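Local coordinates for DegV domain-containing protein spr0652 (Streptococcus pneumoniae, PDB 6CNG), which binds linoleic acid and probably other long-chain fatty acids, serving as a likely fatty acid carrier of the bacterial fatty acid kinase system, at residues A[85-88]-A[89-92]; A[122-125]-A[126-130]; A[280-283]-A[284-287]. One frame throughout, in Å; residues are numbered along the deposited sequence.

Interaction 1 of 3, residues A[85-88]-A[89-92]; sequences CPSP and DDYL. With EIC (linoleic acid), chain C.
S87 and D90 meet at the start of helix 88-95 through two complementary torsions. The hydroxyl of S87, anti to its own N (chi1 167°), points forward to the N-H of D89. The carboxylate of D90 lies beside its own N (chi1 -64°) and reaches back. The two side chains form a capping box around the N-cap residue S87. In one direction D89 N donates to S87 OG at 3.0 Å. This bond is bent, with an N-H...O angle of 141°. In the other direction S87 N donates to D90 OD2 at 3.2 Å, a weak bond. The carboxylate also lies against the serine methylene, with S87 CB 3.7 Å from D90 CG. A negative group here probably interacts favourably with the helix dipole. The backbone then takes up the helical pattern: L92 N bonds P88 O at 2.9 Å, while the bond from Y91 N to S87 O is weak. P88 fills the first helical position, where a proline costs no backbone bond because no N-H is called for.

The second part of the contact is apolar. The ring of P86 meets the outer end of the Y91 ring at a slant, with P86 CB 4.0 Å from Y91 CE2 and P86 CG 3.8 Å from Y91 OH. The phenol oxygen is hydrogen-bonded to S113. Just before P86, C85 belongs to the fatty acid pocket, and its CB lies 3.6 Å from O1 of linoleic acid.

The turn thus leads from strand 82-84 and the ligand carboxylate into helix 88-95. P86 and Y91 pack against V48 of strand 43-54 and against helix 113-127, and Y91 also reaches L103 and T105 of strand 100-105.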
loop_
_atom_site.group_PDB
_atom_site.type_symbol
_atom_site.label_atom_id
_atom_site.label_comp_id
_atom_site.label_asym_id
_atom_site.label_seq_id
_atom_site.Cartn_x
_atom_site.Cartn_y
_atom_site.Cartn_z
ATOM N N CYS A 85 -10.785 -9.147 -3.894
ATOM C CA CYS A 85 -9.768 -8.643 -4.807
ATOM C C CYS A 85 -10.369 -8.386 -6.179
ATOM O O CYS A 85 -11.478 -8.818 -6.482
ATOM C CB CYS A 85 -8.620 -9.651 -4.903
ATOM S SG CYS A 85 -9.019 -11.170 -5.723
ATOM N N PRO A 86 -9.639 -7.695 -7.057
ATOM C CA PRO A 86 -10.163 -7.435 -8.391
ATOM C C PRO A 86 -10.199 -8.676 -9.254
ATOM O O PRO A 86 -9.372 -9.584 -9.146
ATOM C CB PRO A 86 -9.175 -6.420 -8.961
ATOM C CG PRO A 86 -8.515 -5.859 -7.778
ATOM C CD PRO A 86 -8.355 -7.017 -6.881
ATOM N N SER A 87 -11.189 -8.689 -10.123
ATOM C CA SER A 87 -11.295 -9.715 -11.119
ATOM C C SER A 87 -10.195 -9.531 -12.152
ATOM O O SER A 87 -9.724 -8.421 -12.387
ATOM C CB SER A 87 -12.618 -9.571 -11.821
ATOM O OG SER A 87 -12.652 -10.345 -12.991
ATOM N N PRO A 88 -9.779 -10.600 -12.784
ATOM C CA PRO A 88 -8.888 -10.461 -13.929
ATOM C C PRO A 88 -9.443 -9.521 -14.971
ATOM O O PRO A 88 -8.685 -8.757 -15.572
ATOM C CB PRO A 88 -8.804 -11.898 -14.451
ATOM C CG PRO A 88 -9.163 -12.731 -13.334
ATOM C CD PRO A 88 -10.152 -11.995 -12.556
ATOM N N ASP A 89 -10.762 -9.567 -15.184
ATOM C CA ASP A 89 -11.420 -8.689 -16.138
ATOM C C ASP A 89 -11.254 -7.232 -15.753
ATOM O O ASP A 89 -11.109 -6.372 -16.620
ATOM C CB ASP A 89 -12.889 -9.049 -16.180
ATOM C CG ASP A 89 -13.619 -8.248 -17.166
ATOM O OD1 ASP A 89 -13.296 -8.386 -18.361
ATOM O OD2 ASP A 89 -14.495 -7.464 -16.755
ATOM N N ASP A 90 -11.292 -6.929 -14.465
ATOM C CA ASP A 90 -11.041 -5.568 -14.017
ATOM C C ASP A 90 -9.658 -5.100 -14.454
ATOM O O ASP A 90 -9.473 -3.937 -14.828
ATOM C CB ASP A 90 -11.145 -5.511 -12.499
ATOM C CG ASP A 90 -12.539 -5.833 -11.996
ATOM O OD1 ASP A 90 -13.439 -6.027 -12.826
ATOM O OD2 ASP A 90 -12.733 -5.905 -10.765
ATOM N N TYR A 91 -8.675 -5.999 -14.423
ATOM C CA TYR A 91 -7.338 -5.660 -14.884
ATOM C C TYR A 91 -7.318 -5.501 -16.400
ATOM O O TYR A 91 -6.723 -4.558 -16.923
ATOM C CB TYR A 91 -6.354 -6.730 -14.386
ATOM C CG TYR A 91 -5.974 -6.575 -12.926
ATOM C CD1 TYR A 91 -5.515 -5.373 -12.460
ATOM C CD2 TYR A 91 -6.070 -7.619 -12.021
ATOM C CE1 TYR A 91 -5.176 -5.201 -11.155
ATOM C CE2 TYR A 91 -5.719 -7.455 -10.710
ATOM C CZ TYR A 91 -5.276 -6.241 -10.283
ATOM O OH TYR A 91 -4.914 -5.998 -8.988
ATOM N N LEU A 92 -8.008 -6.380 -17.124
ATOM C CA LEU A 92 -8.028 -6.285 -18.583
ATOM C C LEU A 92 -8.564 -4.944 -19.058
ATOM O O LEU A 92 -8.024 -4.358 -20.003
ATOM C CB LEU A 92 -8.898 -7.393 -19.177
ATOM C CG LEU A 92 -8.433 -8.825 -19.093
ATOM C CD1 LEU A 92 -9.545 -9.699 -19.652
ATOM C CD2 LEU A 92 -7.158 -9.017 -19.843
HETATM C C1 EIC C . -8.532 -8.998 -0.384
HETATM C C2 EIC C . -7.648 -7.885 0.168
HETATM C C3 EIC C . -6.911 -8.259 1.434
HETATM C C4 EIC C . -5.834 -7.253 1.766
HETATM C C5 EIC C . -5.022 -7.670 2.973
HETATM C C6 EIC C . -3.862 -6.717 3.243
HETATM C C7 EIC C . -4.292 -5.386 3.875
HETATM C C8 EIC C . -3.123 -4.422 3.966
HETATM C C9 EIC C . -3.648 -3.101 4.476
HETATM C C10 EIC C . -3.584 -2.784 5.751
HETATM C C11 EIC C . -3.003 -3.717 6.805
HETATM C C12 EIC C . -2.070 -2.850 7.639
HETATM C C13 EIC C . -0.825 -3.158 7.933
HETATM C C14 EIC C . -0.182 -4.456 7.492
HETATM C C15 EIC C . 0.433 -4.338 6.100
HETATM C C16 EIC C . 1.087 -5.658 5.722
HETATM C C17 EIC C . 1.567 -5.650 4.299
HETATM C C18 EIC C . 2.167 -6.997 3.964
HETATM O O1 EIC C . -8.152 -9.715 -1.349
HETATM O O2 EIC C . -9.655 -9.198 0.141
#

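Interaction 2 of 3, residues A[122-125]-A[126-130]; sequences NIYL and EDHPD
Y124 and H128 stack their rings at the C-terminal end of helix 113-127, and this is the tight part of the contact. It is an offset stack, with ring centroids 4.2 Å apart and planes 10° from parallel. H128 ND1 sits over the centre of the tyrosine ring, while Y124 CZ lies over the imidazole nearer its rim. The tyrosine CG is anti to its backbone N (chi1 -161°), which sends the ring outward from the helix, where the H128 ring, one turn on, lies over its face. The backbone bond beneath the stack is short and fairly straight: H128 N donates to Y124 O at 2.7 Å. H128 is the first residue to leave helical angles, so this bond closes the last turn. E126 N bonds I123 O at 3.1 Å, and D127 N is shared weakly between I123 O and Y124 O.

The other side is loose. E126 extends its chain into solvent, and D127 is also exposed. L125 makes a lighter van der Waals contact, its CD2 3.8 Å from H128 O.

The helix links parallel strands 100-105 and 132-137 in a beta-alpha-beta unit. Y124 is buried, packed on I133 of strand 132-137, on L92 of helix 88-95 and edge-to-face with F95, whereas H128 lies at the surface.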
loop_
_atom_site.group_PDB
_atom_site.type_symbol
_atom_site.label_atom_id
_atom_site.label_comp_id
_atom_site.label_asym_id
_atom_site.label_seq_id
_atom_site.Cartn_x
_atom_site.Cartn_y
_atom_site.Cartn_z
ATOM N N ASN A 122 -1.314 -12.474 -18.961
ATOM C CA ASN A 122 -1.203 -13.555 -19.925
ATOM C C ASN A 122 -2.376 -13.575 -20.891
ATOM O O ASN A 122 -2.201 -13.933 -22.052
ATOM C CB ASN A 122 -1.066 -14.876 -19.176
ATOM C CG ASN A 122 0.262 -14.996 -18.466
ATOM O OD1 ASN A 122 1.269 -14.454 -18.907
ATOM N ND2 ASN A 122 0.267 -15.702 -17.355
ATOM N N ILE A 123 -3.567 -13.175 -20.441
ATOM C CA ILE A 123 -4.738 -13.153 -21.304
ATOM C C ILE A 123 -4.638 -12.012 -22.289
ATOM O O ILE A 123 -4.935 -12.168 -23.473
ATOM C CB ILE A 123 -6.018 -13.034 -20.463
ATOM C CG1 ILE A 123 -6.283 -14.298 -19.636
ATOM C CG2 ILE A 123 -7.212 -12.728 -21.357
ATOM C CD1 ILE A 123 -6.618 -15.536 -20.468
ATOM N N TYR A 124 -4.234 -10.843 -21.824
ATOM C CA TYR A 124 -4.183 -9.702 -22.721
ATOM C C TYR A 124 -3.194 -9.934 -23.849
ATOM O O TYR A 124 -3.484 -9.625 -25.007
ATOM C CB TYR A 124 -3.800 -8.455 -21.942
ATOM C CG TYR A 124 -4.142 -7.137 -22.623
ATOM C CD1 TYR A 124 -5.427 -6.619 -22.589
ATOM C CD2 TYR A 124 -3.172 -6.397 -23.245
ATOM C CE1 TYR A 124 -5.715 -5.401 -23.178
ATOM C CE2 TYR A 124 -3.447 -5.208 -23.825
ATOM C CZ TYR A 124 -4.710 -4.699 -23.780
ATOM O OH TYR A 124 -4.967 -3.509 -24.387
ATOM N N LEU A 125 -2.005 -10.449 -23.528
ATOM C CA LEU A 125 -0.970 -10.664 -24.527
ATOM C C LEU A 125 -1.348 -11.716 -25.549
ATOM O O LEU A 125 -0.664 -11.848 -26.560
ATOM C CB LEU A 125 0.346 -11.062 -23.873
ATOM C CG LEU A 125 0.971 -9.987 -22.988
ATOM C CD1 LEU A 125 2.356 -10.398 -22.533
ATOM C CD2 LEU A 125 1.031 -8.701 -23.711
ATOM N N GLU A 126 -2.395 -12.474 -25.309
ATOM C CA GLU A 126 -2.952 -13.298 -26.369
ATOM C C GLU A 126 -3.758 -12.444 -27.333
ATOM O O GLU A 126 -3.719 -12.662 -28.544
ATOM C CB GLU A 126 -3.815 -14.391 -25.745
ATOM C CG GLU A 126 -3.809 -15.697 -26.476
ATOM C CD GLU A 126 -4.646 -16.736 -25.764
ATOM O OE1 GLU A 126 -5.308 -17.546 -26.469
ATOM O OE2 GLU A 126 -4.630 -16.719 -24.500
ATOM N N ASP A 127 -4.449 -11.434 -26.801
ATOM C CA ASP A 127 -5.331 -10.580 -27.586
ATOM C C ASP A 127 -4.576 -9.442 -28.256
ATOM O O ASP A 127 -4.896 -9.083 -29.388
ATOM C CB ASP A 127 -6.446 -10.034 -26.691
ATOM C CG ASP A 127 -7.487 -11.097 -26.333
ATOM O OD1 ASP A 127 -7.760 -11.993 -27.167
ATOM O OD2 ASP A 127 -8.038 -11.029 -25.211
ATOM N N HIS A 128 -3.570 -8.876 -27.585
ATOM C CA HIS A 128 -2.813 -7.731 -28.090
ATOM C C HIS A 128 -1.321 -8.016 -27.950
ATOM O O HIS A 128 -0.690 -7.660 -26.943
ATOM C CB HIS A 128 -3.202 -6.453 -27.353
ATOM C CG HIS A 128 -4.673 -6.196 -27.317
ATOM N ND1 HIS A 128 -5.545 -6.952 -26.563
ATOM C CD2 HIS A 128 -5.423 -5.247 -27.919
ATOM C CE1 HIS A 128 -6.767 -6.481 -26.707
ATOM N NE2 HIS A 128 -6.720 -5.445 -27.522
ATOM N N PRO A 129 -0.719 -8.658 -28.950
ATOM C CA PRO A 129 0.699 -9.034 -28.834
ATOM C C PRO A 129 1.682 -7.879 -28.808
ATOM O O PRO A 129 2.752 -8.041 -28.211
ATOM C CB PRO A 129 0.937 -9.931 -30.056
ATOM C CG PRO A 129 -0.373 -10.485 -30.354
ATOM C CD PRO A 129 -1.408 -9.446 -29.979
ATOM N N ASP A 130 1.404 -6.748 -29.450
ATOM C CA ASP A 130 2.364 -5.649 -29.419
ATOM C C ASP A 130 2.164 -4.783 -28.174
ATOM O O ASP A 130 1.922 -3.585 -28.246
ATOM C CB ASP A 130 2.288 -4.830 -30.693
ATOM C CG ASP A 130 3.477 -3.892 -30.840
ATOM O OD1 ASP A 130 4.273 -3.806 -29.887
ATOM O OD2 ASP A 130 3.634 -3.252 -31.903
#

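Interaction 3 of 3, residues A[280-283]-A[284-287]; sequences PTSG and LCSF
T281 and S282 have extended backbones, and the chain turns helical at G283, where helix 283-289 begins. S286 N donates to S282 O at 2.7 Å, and F287 N to G283 O at 2.9 Å. S282 is the N-cap. Its OG (chi1 63°, between the backbone N and the carbonyl carbon) reaches forward to accept a nearly straight bond from C285 N, 3.1 Å long at 166°. The same hydroxyl is also hydrogen-bonded to S29 O.

S286 comes from the helix to meet the preceding loop. Its OG gives a very short bond to S282 O (2.5 Å, a length to be read with caution), and that carbonyl receives both the N-H and the hydroxyl of S286. T281 OG1 lies 2.7 Å from S286 OG and is also bonded to Q253 O. Beside these hydroxyls, T281 CB packs on C285 CB at 3.9 Å. The L284 side chain faces linoleic acid, nearest atoms about 4 Å apart.

The first turn is buried, and its N-H groups find acceptors: D61 for G283 and L284, S282 OG for C285. Neutral hydroxyls and one aspartate thus satisfy a buried helix start.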
loop_
_atom_site.group_PDB
_atom_site.type_symbol
_atom_site.label_atom_id
_atom_site.label_comp_id
_atom_site.label_asym_id
_atom_site.label_seq_id
_atom_site.Cartn_x
_atom_site.Cartn_y
_atom_site.Cartn_z
ATOM N N PRO A 280 -3.722 10.129 3.122
ATOM C CA PRO A 280 -4.792 9.366 3.745
ATOM C C PRO A 280 -4.870 7.969 3.137
ATOM O O PRO A 280 -4.627 7.766 1.949
ATOM C CB PRO A 280 -6.033 10.210 3.448
ATOM C CG PRO A 280 -5.714 10.888 2.204
ATOM C CD PRO A 280 -4.239 11.063 2.119
ATOM N N THR A 281 -5.192 6.998 3.972
ATOM C CA THR A 281 -5.337 5.642 3.485
ATOM C C THR A 281 -6.512 5.505 2.519
ATOM O O THR A 281 -7.501 6.245 2.590
ATOM C CB THR A 281 -5.547 4.714 4.670
ATOM O OG1 THR A 281 -6.399 5.346 5.624
ATOM C CG2 THR A 281 -4.251 4.417 5.331
ATOM N N SER A 282 -6.406 4.516 1.631
ATOM C CA SER A 282 -7.506 4.091 0.794
ATOM C C SER A 282 -8.583 3.422 1.634
ATOM O O SER A 282 -8.443 3.203 2.832
ATOM C CB SER A 282 -7.008 3.110 -0.266
ATOM O OG SER A 282 -6.494 1.936 0.295
ATOM N N GLY A 283 -9.687 3.080 0.979
ATOM C CA GLY A 283 -10.742 2.354 1.665
ATOM C C GLY A 283 -10.266 1.014 2.168
ATOM O O GLY A 283 -10.519 0.636 3.307
ATOM N N LEU A 284 -9.520 0.302 1.334
ATOM C CA LEU A 284 -8.982 -0.986 1.716
ATOM C C LEU A 284 -7.992 -0.835 2.845
ATOM O O LEU A 284 -8.040 -1.561 3.834
ATOM C CB LEU A 284 -8.293 -1.567 0.499
ATOM C CG LEU A 284 -7.791 -2.989 0.632
ATOM C CD1 LEU A 284 -6.467 -3.026 1.342
ATOM C CD2 LEU A 284 -8.834 -3.833 1.336
ATOM N N CYS A 285 -7.058 0.072 2.693
ATOM C CA CYS A 285 -6.061 0.231 3.731
ATOM C C CYS A 285 -6.674 0.770 5.002
ATOM O O CYS A 285 -6.250 0.389 6.086
ATOM C CB CYS A 285 -4.929 1.102 3.230
ATOM S SG CYS A 285 -3.935 0.290 1.946
ATOM N N SER A 286 -7.676 1.636 4.902
ATOM C CA SER A 286 -8.377 2.085 6.105
ATOM C C SER A 286 -9.053 0.916 6.793
ATOM O O SER A 286 -9.038 0.809 8.014
ATOM C CB SER A 286 -9.415 3.156 5.764
ATOM O OG SER A 286 -8.826 4.209 5.034
ATOM N N PHE A 287 -9.634 0.022 6.013
ATOM C CA PHE A 287 -10.370 -1.084 6.573
ATOM C C PHE A 287 -9.471 -1.981 7.381
ATOM O O PHE A 287 -9.860 -2.462 8.448
ATOM C CB PHE A 287 -10.968 -1.863 5.412
ATOM C CG PHE A 287 -11.643 -3.114 5.812
ATOM C CD1 PHE A 287 -12.749 -3.092 6.610
ATOM C CD2 PHE A 287 -11.186 -4.314 5.360
ATOM C CE1 PHE A 287 -13.368 -4.256 6.960
ATOM C CE2 PHE A 287 -11.806 -5.470 5.719
ATOM C CZ PHE A 287 -12.892 -5.444 6.500
#

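Interactions 1 and 3 are both helix starts with a serine N-cap, but their settings differ. Interaction 1 is partly buried and pairs its serine with an acidic side chain in a capping box. Interaction 3 is fully buried and relies on neutral hydroxyls, with aspartate supplied from a distant loop. Both lie near the fatty acid, C85 of interaction 1 near its carboxylate, L284 of interaction 3 along its hydrocarbon chain. Interaction 2 is a helix end at the surface, about 32 Å from interaction 3 between centres, and is built on stacked rings. Interactions 1 and 2 touch where L92 CD2 meets I123 CG2 at 4.0 Å, joining helices 88-95 and 113-127.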